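Side-chain contacts in anabena Tic22 (Anabaena sp., PDB 4EV1), which probably acts as a chaperone in protein transport, as a cyanobacterial member of the Tic22-like family: residues Y17-E22 against A56-L61; R51-A56 against P108-I113; Y89-Q94 against L102-K107; I149-G152 against Q157-P160; G170-V175 against A182-L187. All coordinates share one frame; numbering follows the deposited sequence.

Contact 1 of 5, residues Y17-E22 against A56-L61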
# COMPACT_ATOMS: atom_id res chain seq x y z
N TYR A 17 -1.66 -5.21 6.16
CA TYR A 17 -1.64 -6.31 7.18
C TYR A 17 -0.64 -6.00 8.32
O TYR A 17 0.52 -5.77 8.08
CB TYR A 17 -1.33 -7.61 6.46
CG TYR A 17 -2.32 -7.85 5.35
CD1 TYR A 17 -3.61 -8.25 5.64
CD2 TYR A 17 -1.99 -7.64 4.03
CE1 TYR A 17 -4.54 -8.46 4.64
CE2 TYR A 17 -2.93 -7.83 3.01
CZ TYR A 17 -4.22 -8.23 3.34
OH TYR A 17 -5.17 -8.45 2.35
N LEU A 18 -1.14 -5.91 9.55
CA LEU A 18 -0.37 -5.62 10.71
C LEU A 18 -0.20 -6.90 11.50
O LEU A 18 -1.06 -7.79 11.42
CB LEU A 18 -1.09 -4.59 11.55
CG LEU A 18 -1.26 -3.19 10.94
CD1 LEU A 18 -1.80 -2.26 12.04
CD2 LEU A 18 0.07 -2.64 10.28
N VAL A 19 0.95 -7.02 12.15
CA VAL A 19 1.17 -8.08 13.12
C VAL A 19 0.75 -7.57 14.49
O VAL A 19 1.32 -6.59 15.03
CB VAL A 19 2.62 -8.58 13.14
CG1 VAL A 19 2.83 -9.60 14.30
CG2 VAL A 19 3.00 -9.21 11.83
N THR A 20 -0.26 -8.23 15.05
CA THR A 20 -0.95 -7.71 16.25
C THR A 20 -1.23 -8.77 17.27
O THR A 20 -1.10 -9.94 16.94
CB THR A 20 -2.28 -7.03 15.91
OG1 THR A 20 -3.29 -8.00 15.64
CG2 THR A 20 -2.18 -6.09 14.70
N ASN A 21 -1.62 -8.38 18.49
CA ASN A 21 -2.18 -9.36 19.42
C ASN A 21 -3.63 -9.65 19.03
O ASN A 21 -4.14 -9.16 17.98
CB ASN A 21 -2.00 -8.95 20.92
CG ASN A 21 -2.85 -7.77 21.33
OD1 ASN A 21 -3.67 -7.28 20.57
ND2 ASN A 21 -2.67 -7.32 22.56
N GLU A 22 -4.32 -10.42 19.86
CA GLU A 22 -5.68 -10.82 19.56
C GLU A 22 -6.68 -9.64 19.64
O GLU A 22 -7.77 -9.73 19.12
CB GLU A 22 -6.11 -11.98 20.48
CG GLU A 22 -6.55 -11.55 21.88
CD GLU A 22 -5.42 -11.18 22.87
OE1 GLU A 22 -4.21 -11.16 22.49
OE2 GLU A 22 -5.78 -10.91 24.05
N ALA A 56 4.14 -15.13 7.64
CA ALA A 56 5.42 -15.82 7.62
C ALA A 56 6.31 -15.26 8.73
O ALA A 56 7.02 -15.99 9.41
CB ALA A 56 6.08 -15.65 6.22
N PHE A 57 6.25 -13.95 8.90
CA PHE A 57 6.95 -13.28 9.99
C PHE A 57 6.54 -13.83 11.35
O PHE A 57 7.39 -14.21 12.16
CB PHE A 57 6.79 -11.76 9.91
CG PHE A 57 7.37 -11.06 11.08
CD1 PHE A 57 8.74 -10.93 11.21
CD2 PHE A 57 6.56 -10.64 12.12
CE1 PHE A 57 9.28 -10.33 12.29
CE2 PHE A 57 7.12 -10.02 13.22
CZ PHE A 57 8.48 -9.86 13.29
N ILE A 58 5.23 -13.94 11.58
CA ILE A 58 4.73 -14.55 12.80
C ILE A 58 5.23 -16.01 12.93
O ILE A 58 5.69 -16.43 14.00
CB ILE A 58 3.18 -14.52 12.84
CG1 ILE A 58 2.67 -13.09 12.89
CG2 ILE A 58 2.68 -15.35 14.03
CD1 ILE A 58 1.11 -12.92 12.65
N ASN A 59 5.14 -16.80 11.86
CA ASN A 59 5.52 -18.22 11.91
C ASN A 59 7.01 -18.34 12.25
O ASN A 59 7.42 -19.18 13.06
CB ASN A 59 5.18 -18.95 10.59
CG ASN A 59 3.67 -18.97 10.31
OD1 ASN A 59 2.85 -18.65 11.18
ND2 ASN A 59 3.31 -19.30 9.08
N GLU A 60 7.80 -17.45 11.68
CA GLU A 60 9.23 -17.41 11.97
C GLU A 60 9.50 -17.15 13.45
O GLU A 60 10.27 -17.88 14.11
CB GLU A 60 9.88 -16.33 11.12
CG GLU A 60 11.33 -16.56 10.81
CD GLU A 60 11.87 -15.50 9.89
OE1 GLU A 60 11.07 -14.89 9.11
OE2 GLU A 60 13.09 -15.27 9.95
N LEU A 61 8.84 -16.14 14.00
CA LEU A 61 9.00 -15.82 15.41
C LEU A 61 8.59 -17.02 16.26
O LEU A 61 9.27 -17.37 17.21
CB LEU A 61 8.19 -14.59 15.83
CG LEU A 61 8.56 -13.18 15.34
CD1 LEU A 61 7.56 -12.18 15.94
CD2 LEU A 61 10.01 -12.76 15.70

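Contact 2 of 5, residues R51-A56 against P108-I113. With EDO (1,2-ethanediol), chain F.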
# COMPACT_ATOMS: atom_id res chain seq x y z
N ARG A 51 -0.51 -10.32 3.10
CA ARG A 51 -0.93 -11.07 4.28
C ARG A 51 -0.04 -12.28 4.52
O ARG A 51 0.35 -12.56 5.66
CB ARG A 51 -2.39 -11.50 4.13
CG ARG A 51 -2.99 -12.09 5.40
CD ARG A 51 -4.51 -12.03 5.38
NE ARG A 51 -5.09 -13.24 4.80
CZ ARG A 51 -5.45 -14.31 5.51
NH1 ARG A 51 -5.30 -14.31 6.83
NH2 ARG A 51 -5.97 -15.36 4.90
N GLN A 52 0.29 -13.00 3.45
CA GLN A 52 1.13 -14.20 3.56
C GLN A 52 2.51 -13.85 4.14
O GLN A 52 3.04 -14.62 4.96
CB GLN A 52 1.29 -14.92 2.20
CG GLN A 52 2.49 -15.94 2.16
CD GLN A 52 2.34 -17.06 1.14
OE1 GLN A 52 3.00 -18.10 1.25
NE2 GLN A 52 1.49 -16.86 0.14
N GLU A 53 3.06 -12.71 3.73
CA GLU A 53 4.34 -12.25 4.29
C GLU A 53 4.23 -11.94 5.77
O GLU A 53 5.13 -12.33 6.54
CB GLU A 53 4.93 -11.02 3.52
CG GLU A 53 5.61 -11.41 2.26
CD GLU A 53 6.13 -10.23 1.41
OE1 GLU A 53 6.52 -9.21 1.99
OE2 GLU A 53 6.16 -10.38 0.14
N ALA A 54 3.16 -11.27 6.17
CA ALA A 54 2.92 -10.97 7.58
C ALA A 54 2.85 -12.25 8.39
O ALA A 54 3.44 -12.36 9.44
CB ALA A 54 1.55 -10.16 7.76
N GLN A 55 2.11 -13.21 7.88
CA GLN A 55 1.97 -14.46 8.56
C GLN A 55 3.30 -15.22 8.67
O GLN A 55 3.56 -15.84 9.70
CB GLN A 55 0.89 -15.31 7.91
CG GLN A 55 0.51 -16.54 8.78
CD GLN A 55 -0.06 -16.22 10.15
OE1 GLN A 55 0.49 -16.66 11.21
NE2 GLN A 55 -1.13 -15.47 10.17
N ALA A 56 4.14 -15.13 7.64
CA ALA A 56 5.42 -15.82 7.62
C ALA A 56 6.31 -15.26 8.73
O ALA A 56 7.02 -15.99 9.41
CB ALA A 56 6.08 -15.65 6.22
N PRO A 108 6.65 -3.65 0.83
CA PRO A 108 5.98 -4.00 -0.41
C PRO A 108 6.21 -5.48 -0.73
O PRO A 108 7.11 -6.09 -0.18
CB PRO A 108 6.65 -3.11 -1.45
CG PRO A 108 7.99 -2.70 -0.88
CD PRO A 108 7.92 -2.91 0.63
N VAL A 109 5.40 -6.02 -1.62
CA VAL A 109 5.50 -7.43 -2.03
C VAL A 109 6.72 -7.58 -2.92
O VAL A 109 6.92 -6.78 -3.83
CB VAL A 109 4.23 -7.87 -2.75
CG1 VAL A 109 4.38 -9.31 -3.31
CG2 VAL A 109 3.04 -7.74 -1.81
N ASP A 110 7.56 -8.57 -2.66
CA ASP A 110 8.86 -8.70 -3.34
C ASP A 110 8.72 -8.76 -4.86
O ASP A 110 9.47 -8.11 -5.57
CB ASP A 110 9.63 -9.96 -2.86
CG ASP A 110 10.16 -9.83 -1.44
OD1 ASP A 110 10.52 -8.69 -1.02
OD2 ASP A 110 10.23 -10.89 -0.76
N GLN A 111 7.74 -9.51 -5.34
CA GLN A 111 7.47 -9.63 -6.79
C GLN A 111 7.20 -8.25 -7.43
O GLN A 111 7.53 -8.00 -8.59
CB GLN A 111 6.26 -10.55 -7.01
CG GLN A 111 6.05 -10.98 -8.47
CD GLN A 111 7.25 -11.73 -9.04
OE1 GLN A 111 8.06 -12.28 -8.29
NE2 GLN A 111 7.37 -11.74 -10.36
N GLU A 112 6.60 -7.34 -6.68
CA GLU A 112 6.22 -6.04 -7.25
C GLU A 112 7.39 -5.08 -7.27
O GLU A 112 7.49 -4.24 -8.17
CB GLU A 112 5.10 -5.41 -6.45
CG GLU A 112 3.90 -6.29 -6.29
CD GLU A 112 3.30 -6.82 -7.57
OE1 GLU A 112 3.56 -6.28 -8.67
OE2 GLU A 112 2.50 -7.78 -7.49
N ILE A 113 8.29 -5.17 -6.30
CA ILE A 113 9.55 -4.44 -6.43
C ILE A 113 10.32 -4.87 -7.70
O ILE A 113 10.73 -4.03 -8.50
CB ILE A 113 10.44 -4.62 -5.19
CG1 ILE A 113 9.77 -4.03 -3.94
CG2 ILE A 113 11.81 -3.96 -5.43
CD1 ILE A 113 9.69 -2.57 -3.97
C1 EDO F . 0.83 -5.86 -4.39
O1 EDO F . 0.52 -5.53 -3.04
C2 EDO F . 0.51 -7.32 -4.67
O2 EDO F . 1.47 -8.07 -5.36

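Contact 3 of 5, residues Y89-Q94 against L102-K107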
# COMPACT_ATOMS: atom_id res chain seq x y z
N TYR A 89 -3.36 6.12 7.25
CA TYR A 89 -3.10 7.48 6.75
C TYR A 89 -3.69 8.53 7.73
O TYR A 89 -2.99 9.41 8.25
CB TYR A 89 -3.74 7.66 5.37
CG TYR A 89 -3.67 9.09 4.83
CD1 TYR A 89 -2.47 9.65 4.46
CD2 TYR A 89 -4.83 9.86 4.71
CE1 TYR A 89 -2.41 10.97 3.97
CE2 TYR A 89 -4.80 11.15 4.24
CZ TYR A 89 -3.59 11.71 3.84
OH TYR A 89 -3.57 13.00 3.36
N GLN A 90 -4.99 8.38 8.01
CA GLN A 90 -5.69 9.31 8.89
C GLN A 90 -5.08 9.36 10.27
O GLN A 90 -4.83 10.43 10.82
CB GLN A 90 -7.18 8.93 8.94
CG GLN A 90 -8.02 9.81 9.85
CD GLN A 90 -9.44 9.31 9.93
OE1 GLN A 90 -9.74 8.28 10.57
NE2 GLN A 90 -10.33 10.01 9.26
N GLN A 91 -4.77 8.19 10.82
CA GLN A 91 -4.14 8.15 12.12
C GLN A 91 -2.80 8.91 12.12
O GLN A 91 -2.50 9.68 13.06
CB GLN A 91 -3.95 6.72 12.58
CG GLN A 91 -3.29 6.66 13.93
CD GLN A 91 -3.25 5.31 14.56
OE1 GLN A 91 -4.24 4.58 14.57
NE2 GLN A 91 -2.10 4.97 15.12
N LEU A 92 -1.99 8.71 11.09
CA LEU A 92 -0.70 9.41 11.01
C LEU A 92 -0.92 10.93 10.91
O LEU A 92 -0.17 11.69 11.54
CB LEU A 92 0.17 8.89 9.86
CG LEU A 92 0.75 7.49 10.05
CD1 LEU A 92 1.29 6.95 8.70
CD2 LEU A 92 1.84 7.52 11.14
N GLN A 93 -1.95 11.36 10.19
CA GLN A 93 -2.24 12.80 10.07
C GLN A 93 -2.72 13.39 11.41
O GLN A 93 -2.31 14.51 11.78
CB GLN A 93 -3.25 13.09 8.94
CG GLN A 93 -2.77 12.77 7.52
CD GLN A 93 -1.72 13.77 7.03
OE1 GLN A 93 -0.53 13.63 7.32
NE2 GLN A 93 -2.18 14.79 6.30
N GLN A 94 -3.47 12.61 12.18
CA GLN A 94 -4.08 13.07 13.45
C GLN A 94 -3.21 12.88 14.70
O GLN A 94 -3.53 13.40 15.78
CB GLN A 94 -5.43 12.35 13.65
CG GLN A 94 -6.45 12.72 12.61
CD GLN A 94 -7.71 11.87 12.68
OE1 GLN A 94 -7.74 10.82 13.32
NE2 GLN A 94 -8.75 12.32 11.99
N LEU A 102 2.68 6.38 17.15
CA LEU A 102 3.08 5.16 16.47
C LEU A 102 3.40 5.46 15.00
O LEU A 102 2.58 6.03 14.28
CB LEU A 102 1.96 4.08 16.53
CG LEU A 102 2.19 2.75 15.77
CD1 LEU A 102 3.37 1.98 16.35
CD2 LEU A 102 0.91 1.88 15.82
N LEU A 103 4.57 5.01 14.56
CA LEU A 103 4.97 5.10 13.17
C LEU A 103 4.81 3.73 12.51
O LEU A 103 4.80 2.73 13.18
CB LEU A 103 6.41 5.59 13.08
CG LEU A 103 6.66 6.96 13.74
CD1 LEU A 103 8.10 7.42 13.53
CD2 LEU A 103 5.72 8.01 13.17
N PHE A 104 4.72 3.72 11.20
CA PHE A 104 4.58 2.49 10.42
C PHE A 104 5.64 2.43 9.32
O PHE A 104 5.85 3.42 8.57
CB PHE A 104 3.21 2.44 9.74
CG PHE A 104 2.06 2.48 10.66
CD1 PHE A 104 1.65 3.67 11.24
CD2 PHE A 104 1.33 1.31 10.93
CE1 PHE A 104 0.53 3.70 12.10
CE2 PHE A 104 0.25 1.34 11.77
CZ PHE A 104 -0.16 2.53 12.37
N ALA A 105 6.30 1.28 9.19
CA ALA A 105 7.19 0.99 8.08
C ALA A 105 6.45 0.05 7.15
O ALA A 105 5.83 -0.89 7.67
CB ALA A 105 8.45 0.34 8.58
N PHE A 106 6.39 0.33 5.85
CA PHE A 106 5.62 -0.49 4.89
C PHE A 106 6.50 -1.42 4.04
O PHE A 106 7.42 -0.97 3.38
CB PHE A 106 4.77 0.38 3.97
CG PHE A 106 3.64 1.10 4.66
CD1 PHE A 106 3.90 2.22 5.42
CD2 PHE A 106 2.33 0.65 4.56
CE1 PHE A 106 2.87 2.89 6.06
CE2 PHE A 106 1.32 1.33 5.20
CZ PHE A 106 1.61 2.44 5.95
N LYS A 107 6.18 -2.71 4.05
CA LYS A 107 6.88 -3.74 3.26
C LYS A 107 6.11 -4.07 2.00
O LYS A 107 5.01 -4.69 2.07
CB LYS A 107 7.07 -5.01 4.10
CG LYS A 107 7.74 -6.22 3.40
CD LYS A 107 9.13 -5.95 2.89
CE LYS A 107 9.78 -7.19 2.26
NZ LYS A 107 8.82 -7.90 1.35
O HOH W 1 0.03 6.70 14.81

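Contact 4 of 5, residues I149-G152 against Q157-P160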
# COMPACT_ATOMS: atom_id res chain seq x y z
N ILE A 149 -11.09 2.81 -17.26
CA ILE A 149 -11.90 1.60 -17.43
C ILE A 149 -13.35 1.89 -17.04
O ILE A 149 -13.64 2.80 -16.26
CB ILE A 149 -11.37 0.37 -16.63
CG1 ILE A 149 -11.13 0.71 -15.15
CG2 ILE A 149 -10.09 -0.14 -17.24
CD1 ILE A 149 -10.94 -0.51 -14.24
N LYS A 150 -14.24 1.11 -17.64
CA LYS A 150 -15.69 1.18 -17.43
C LYS A 150 -15.99 0.51 -16.10
O LYS A 150 -15.44 -0.57 -15.82
CB LYS A 150 -16.45 0.45 -18.56
CG LYS A 150 -15.99 0.79 -20.00
CD LYS A 150 -16.75 -0.00 -21.11
CE LYS A 150 -16.00 0.05 -22.46
NZ LYS A 150 -16.82 -0.26 -23.69
N VAL A 151 -16.82 1.14 -15.28
CA VAL A 151 -17.21 0.56 -13.98
C VAL A 151 -18.70 0.79 -13.69
O VAL A 151 -19.27 1.80 -14.11
CB VAL A 151 -16.32 1.07 -12.81
CG1 VAL A 151 -17.05 0.99 -11.47
CG2 VAL A 151 -14.99 0.29 -12.74
N GLY A 152 -19.30 -0.16 -12.98
CA GLY A 152 -20.72 -0.11 -12.59
C GLY A 152 -21.69 -0.42 -13.73
O GLY A 152 -21.31 -0.99 -14.76
N GLN A 157 -16.55 6.08 -15.38
CA GLN A 157 -15.19 5.58 -15.59
C GLN A 157 -14.27 5.87 -14.38
O GLN A 157 -14.47 6.85 -13.66
CB GLN A 157 -14.57 6.20 -16.85
CG GLN A 157 -14.35 7.71 -16.79
CD GLN A 157 -13.72 8.28 -18.08
OE1 GLN A 157 -12.84 9.14 -18.02
NE2 GLN A 157 -14.16 7.79 -19.23
N VAL A 158 -13.27 5.01 -14.21
CA VAL A 158 -12.19 5.22 -13.24
C VAL A 158 -10.83 5.03 -13.90
O VAL A 158 -10.72 4.35 -14.94
CB VAL A 158 -12.35 4.27 -12.03
CG1 VAL A 158 -13.72 4.51 -11.35
CG2 VAL A 158 -12.20 2.83 -12.45
N VAL A 159 -9.81 5.66 -13.33
CA VAL A 159 -8.43 5.47 -13.73
C VAL A 159 -7.75 4.60 -12.64
O VAL A 159 -7.46 5.10 -11.54
CB VAL A 159 -7.67 6.78 -13.87
CG1 VAL A 159 -6.22 6.49 -14.16
CG2 VAL A 159 -8.29 7.68 -15.03
N PRO A 160 -7.50 3.32 -12.93
CA PRO A 160 -7.03 2.40 -11.89
C PRO A 160 -5.54 2.44 -11.67
O PRO A 160 -4.80 2.26 -12.62
CB PRO A 160 -7.41 1.04 -12.45
CG PRO A 160 -7.30 1.21 -13.89
CD PRO A 160 -7.73 2.60 -14.20

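Contact 5 of 5, residues G170-V175 against A182-L187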
# COMPACT_ATOMS: atom_id res chain seq x y z
N GLY A 170 -2.46 -7.03 -17.44
CA GLY A 170 -3.76 -7.45 -17.96
C GLY A 170 -4.44 -6.36 -18.76
O GLY A 170 -4.86 -6.59 -19.88
N LEU A 171 -4.54 -5.16 -18.18
CA LEU A 171 -5.13 -3.99 -18.87
C LEU A 171 -4.30 -3.55 -20.07
O LEU A 171 -4.86 -3.25 -21.13
CB LEU A 171 -5.29 -2.81 -17.91
CG LEU A 171 -5.95 -1.53 -18.47
CD1 LEU A 171 -7.35 -1.76 -19.02
CD2 LEU A 171 -6.00 -0.48 -17.37
N LEU A 172 -2.98 -3.54 -19.92
CA LEU A 172 -2.08 -3.26 -21.04
C LEU A 172 -2.47 -4.13 -22.25
O LEU A 172 -2.71 -3.61 -23.35
CB LEU A 172 -0.63 -3.52 -20.67
CG LEU A 172 0.38 -3.25 -21.79
CD1 LEU A 172 0.14 -1.87 -22.36
CD2 LEU A 172 1.79 -3.41 -21.28
N GLY A 173 -2.56 -5.44 -22.01
CA GLY A 173 -2.97 -6.42 -23.03
C GLY A 173 -4.27 -6.07 -23.75
O GLY A 173 -4.37 -6.27 -24.96
N GLN A 174 -5.24 -5.51 -23.03
CA GLN A 174 -6.53 -5.09 -23.64
C GLN A 174 -6.41 -3.82 -24.48
O GLN A 174 -7.18 -3.62 -25.41
CB GLN A 174 -7.61 -4.86 -22.58
CG GLN A 174 -8.10 -6.12 -21.89
CD GLN A 174 -8.90 -5.83 -20.63
OE1 GLN A 174 -9.88 -5.08 -20.65
NE2 GLN A 174 -8.50 -6.43 -19.51
N VAL A 175 -5.44 -2.97 -24.15
CA VAL A 175 -5.27 -1.67 -24.81
C VAL A 175 -4.29 -1.76 -26.00
O VAL A 175 -4.38 -0.98 -26.95
CB VAL A 175 -4.76 -0.61 -23.78
CG1 VAL A 175 -4.39 0.69 -24.47
CG2 VAL A 175 -5.79 -0.37 -22.71
N ALA A 182 1.25 1.59 -26.14
CA ALA A 182 0.80 1.56 -24.72
C ALA A 182 1.85 0.96 -23.78
O ALA A 182 2.60 0.06 -24.15
CB ALA A 182 -0.53 0.82 -24.59
N ASP A 183 1.93 1.48 -22.56
CA ASP A 183 2.87 0.96 -21.59
C ASP A 183 2.35 1.08 -20.17
O ASP A 183 1.28 1.65 -19.93
CB ASP A 183 4.23 1.63 -21.73
CG ASP A 183 4.27 3.01 -21.13
OD1 ASP A 183 3.21 3.63 -20.91
OD2 ASP A 183 5.39 3.51 -20.87
N ILE A 184 3.13 0.52 -19.25
CA ILE A 184 2.83 0.64 -17.82
C ILE A 184 3.82 1.62 -17.20
O ILE A 184 5.02 1.40 -17.29
CB ILE A 184 2.96 -0.71 -17.11
CG1 ILE A 184 2.08 -1.76 -17.79
CG2 ILE A 184 2.60 -0.54 -15.61
CD1 ILE A 184 2.25 -3.19 -17.22
N GLN A 185 3.32 2.68 -16.56
CA GLN A 185 4.15 3.58 -15.76
C GLN A 185 4.32 3.09 -14.32
O GLN A 185 3.34 2.71 -13.65
CB GLN A 185 3.55 4.98 -15.70
CG GLN A 185 4.50 6.05 -15.20
CD GLN A 185 3.84 7.40 -15.01
OE1 GLN A 185 2.63 7.52 -15.01
NE2 GLN A 185 4.66 8.44 -14.84
N VAL A 186 5.56 3.13 -13.85
CA VAL A 186 5.84 2.85 -12.45
C VAL A 186 5.65 4.12 -11.61
O VAL A 186 6.23 5.19 -11.89
CB VAL A 186 7.23 2.29 -12.26
CG1 VAL A 186 7.46 2.00 -10.78
CG2 VAL A 186 7.35 1.04 -13.06
N LEU A 187 4.78 4.01 -10.61
CA LEU A 187 4.51 5.07 -9.66
C LEU A 187 4.84 4.52 -8.26
O LEU A 187 5.20 3.37 -8.12
CB LEU A 187 3.04 5.49 -9.70
CG LEU A 187 2.53 6.02 -11.05
CD1 LEU A 187 1.01 5.98 -11.12
CD2 LEU A 187 3.07 7.44 -11.32

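Contact 1 of 5, residues Y17-E22 against A56-L61
V19, on the side of strand 15-20 that faces helix 51-63, sets one methyl on I58 and the other against F57 and I58, residues next to each other on that helix. The backbones pass at 7.4 Å from V19 CA to I58 CA. The valine CB bond is aimed at the helix, yet CB itself stops 4.5 Å from I58 CG1, so the contact belongs to the branches. CG1 lies anti to the backbone N (chi1 174°) and meets the isoleucine chain, 3.8 Å from I58 CG1, with I58 CD1 a little farther along. CG2, beside the backbone N, reaches the phenylalanine instead and rests 3.8 Å from F57 CD2. It also keeps I58 CG1 as a second neighbour at 4.0 Å. The two partners are met differently: V19 and I58 run alongside in opposite senses, whereas V19 and F57 stand roughly square to each other, the methyl approaching the ring obliquely. One turn on, L61 CG sits 3.9 Å above one face of the F57 ring, offset toward its rim, which probably restricts the ring on that side. On the strand, T20 turns away from the helix; T20 OG1 donates to N21 O at 2.7 Å, on a lone pair in the carbonyl plane, and also bonds T81 OG1. This is plain apolar packing of a helix against a strand: strand 15-20 pairs antiparallel with strand 79-84, I58 also leans on V80 of that partner, and Y48 of strand 43-48 touches both V19 and F57.

Contact 2 of 5, residues R51-A56 against P108-I113
E53 on the first turns of helix 51-63 faces V109, the N-cap residue of helix 110-121, with 8.0 Å between their CA atoms. The glutamate thus reaches the N-terminal end of a helix that follows directly on strand 102-107, and K107 of that strand supplies its salt bridge. E53 CG is anti to the carbonyl carbon (chi1 -79°) and the chain continues extended, which carries the carboxylate out across the gap. There E53 OE2 lies 3.7 Å from V109 CA and 3.6 Å from D110 N, too long for a bond, though the positive end of the helix dipole may still favour a negative group here. The nearest acidic neighbour is D110, whose OD2 is 4.2 Å from E53 OE2. This like-charged pair is probably eased by K107 NZ, which bridges E53 OE1 and D110 OD1. A 1,2-ethanediol, probably from the crystallisation liquor, packs on the V109 methyls, its O1 3.6 Å from V109 CG2. Its O2 donates to E112 OE2 in a very short bond of doubtful length, 2.4 Å; E112 OE2 also bonds S164 OG, and E112 OE1 bonds K165 N. The helix start is pinned by V109 O, which accepts from both E112 N, at 2.9 Å, and I113 N, at 3.3 Å.

Contact 3 of 5, residues Y89-Q94 against L102-K107
The last turns of helix 85-94 run past strand 102-107 with 138° between their N-to-C directions and 9.4 Å between the axes at closest approach, and L92 and L103 have the closest CA atoms. The chain folds back here, helix and strand being joined by a short loop. L92 carries most of the apolar contact. Its CD2 methyl drops against the strand backbone, 3.6 Å from L102 O, and meets the F104 ring at its edge, in plane, with L92 CD2 3.9 Å from F104 CD1. L103 contributes only the end of its side chain, its CD2 lying 4.4 Å from L92 CD2. Q91 approaches the same ring farther out: it stands roughly at right angles to F104, NE2 near the ring plane and 4.2 Å from F104 CZ, the amide tilted 65° to the ring. CG anti to the backbone N (chi1 179°) and an extended chain bring this amide past the aromatic to the start of the strand. One water then bridges the gap, accepting from Q91 NE2 at 2.8 Å and donating to L102 O at 2.7 Å. The carbonyl oxygen of L102 therefore has a methyl and a water beside it, and the water links helix to strand where no direct polar bond does. Strand 102-107 lies parallel to strand 43-48 at the rim of its three-stranded sheet, F104 touching T45 there and I88 one turn back on the helix, while Y89, pointing away from the strand, packs on I7 and L11 of helix 4-11.

Contact 4 of 5, residues I149-G152 against Q157-P160
I149, V158 and V151 stand on one face of two paired strands, V158 CG2 touching both of the others. I149 and V158 meet at a slant, and the pair is close: I149 CG1 is 3.6 Å from V158 CG2. V151 approaches from another direction, about square to V158, and puts its CG2 3.8 Å from the same V158 CG2, so one methyl serves both neighbours. The isoleucine gets there by a less common turn: its CG1 sits between the backbone N and the carbonyl carbon (chi1 52°), which lays the chain toward the partner strand. From there it continues to P160, whose ring it also crosses at a slant, with P160 CD 4.0 Å from I149 CG1 and the I149 CD1 methyl close to P160 CG. The two strands form an antiparallel beta hairpin, strand 149-151 returning as strand 156-162. I149 and V158 are its hydrogen-bonded pair: I149 N donates to V158 O at 2.8 Å (165° at the hydrogen) and V158 N to I149 O at 3.0 Å (162°). The I149 O atom has a further close neighbour in Q157 CA at 3.3 Å, a CA-H...O contact. K150 and Q157 form the following non-hydrogen-bonded pair, CA atoms 4.8 Å apart, with side chains on the other face of the hairpin. On the valine face, L171 of helix 165-175 touches I149 and P160. Strand 156-162 also has strand 207-210 as a parallel neighbour, where V158 touches V208 and P160 touches V210.

Contact 5 of 5, residues G170-V175 against A182-L187
V175 N, which heads the residue that packs on A182, is shared by two carbonyls at the end of helix 165-175, donating to L172 O at 2.9 Å and to L171 O at 3.1 Å. This fixes the last turn, from which L172 and V175 both face the segment 182-187. A182 meets both of them: its CB is 3.6 Å from L172 CD1 and 3.9 Å from V175 CG1, a small methyl touched by two branched side chains. L172 also reaches the strand beyond A182. With CG anti to the backbone N (chi1 -180°), the leucine extends over the segment and its two methyls divide the work. CD1 covers the A182 methyl and the start of the strand, coming to 3.8 Å from D183 N, while CD2 leans on the isoleucine, 3.9 Å from I184 CG1 with the I184 CD1 methyl next to it. The I184 chain passes that leucine at an angle rather than lying along it. D183 turns away from the helix, and its OD2 forms a salt bridge with R139. The contact is buried apolar packing between neighbours in sequence, for only a few residues separate helix 165-175 from strand 183-188. That strand pairs antiparallel with strand 134-139, where I184 touches F136; V175 also rests on V147, and helix 110-121 packs on the strand through L119, which I184 and V186 both touch.

The five contacts fall into two groups along the chain. Contacts 1 and 3 lie on the opposite side of the chain's centre from contacts 4 and 5, with contact 2 nearer the middle, about 7 Å from contact 5 between nearest atoms. Contacts 1 and 2 both use helix 51-63, share A56 and have centres 13 Å apart, their segments alternating in sequence. Contact 3 is nested in the loop that contact 2 closes; strand 102-107 leads directly into helix 110-121, and the E53-K107 salt bridge joins the two contacts. Contacts 4 and 5 follow, centres 15 Å apart, with L171 touching I149 and P160. Both groups combine small sheets with helices.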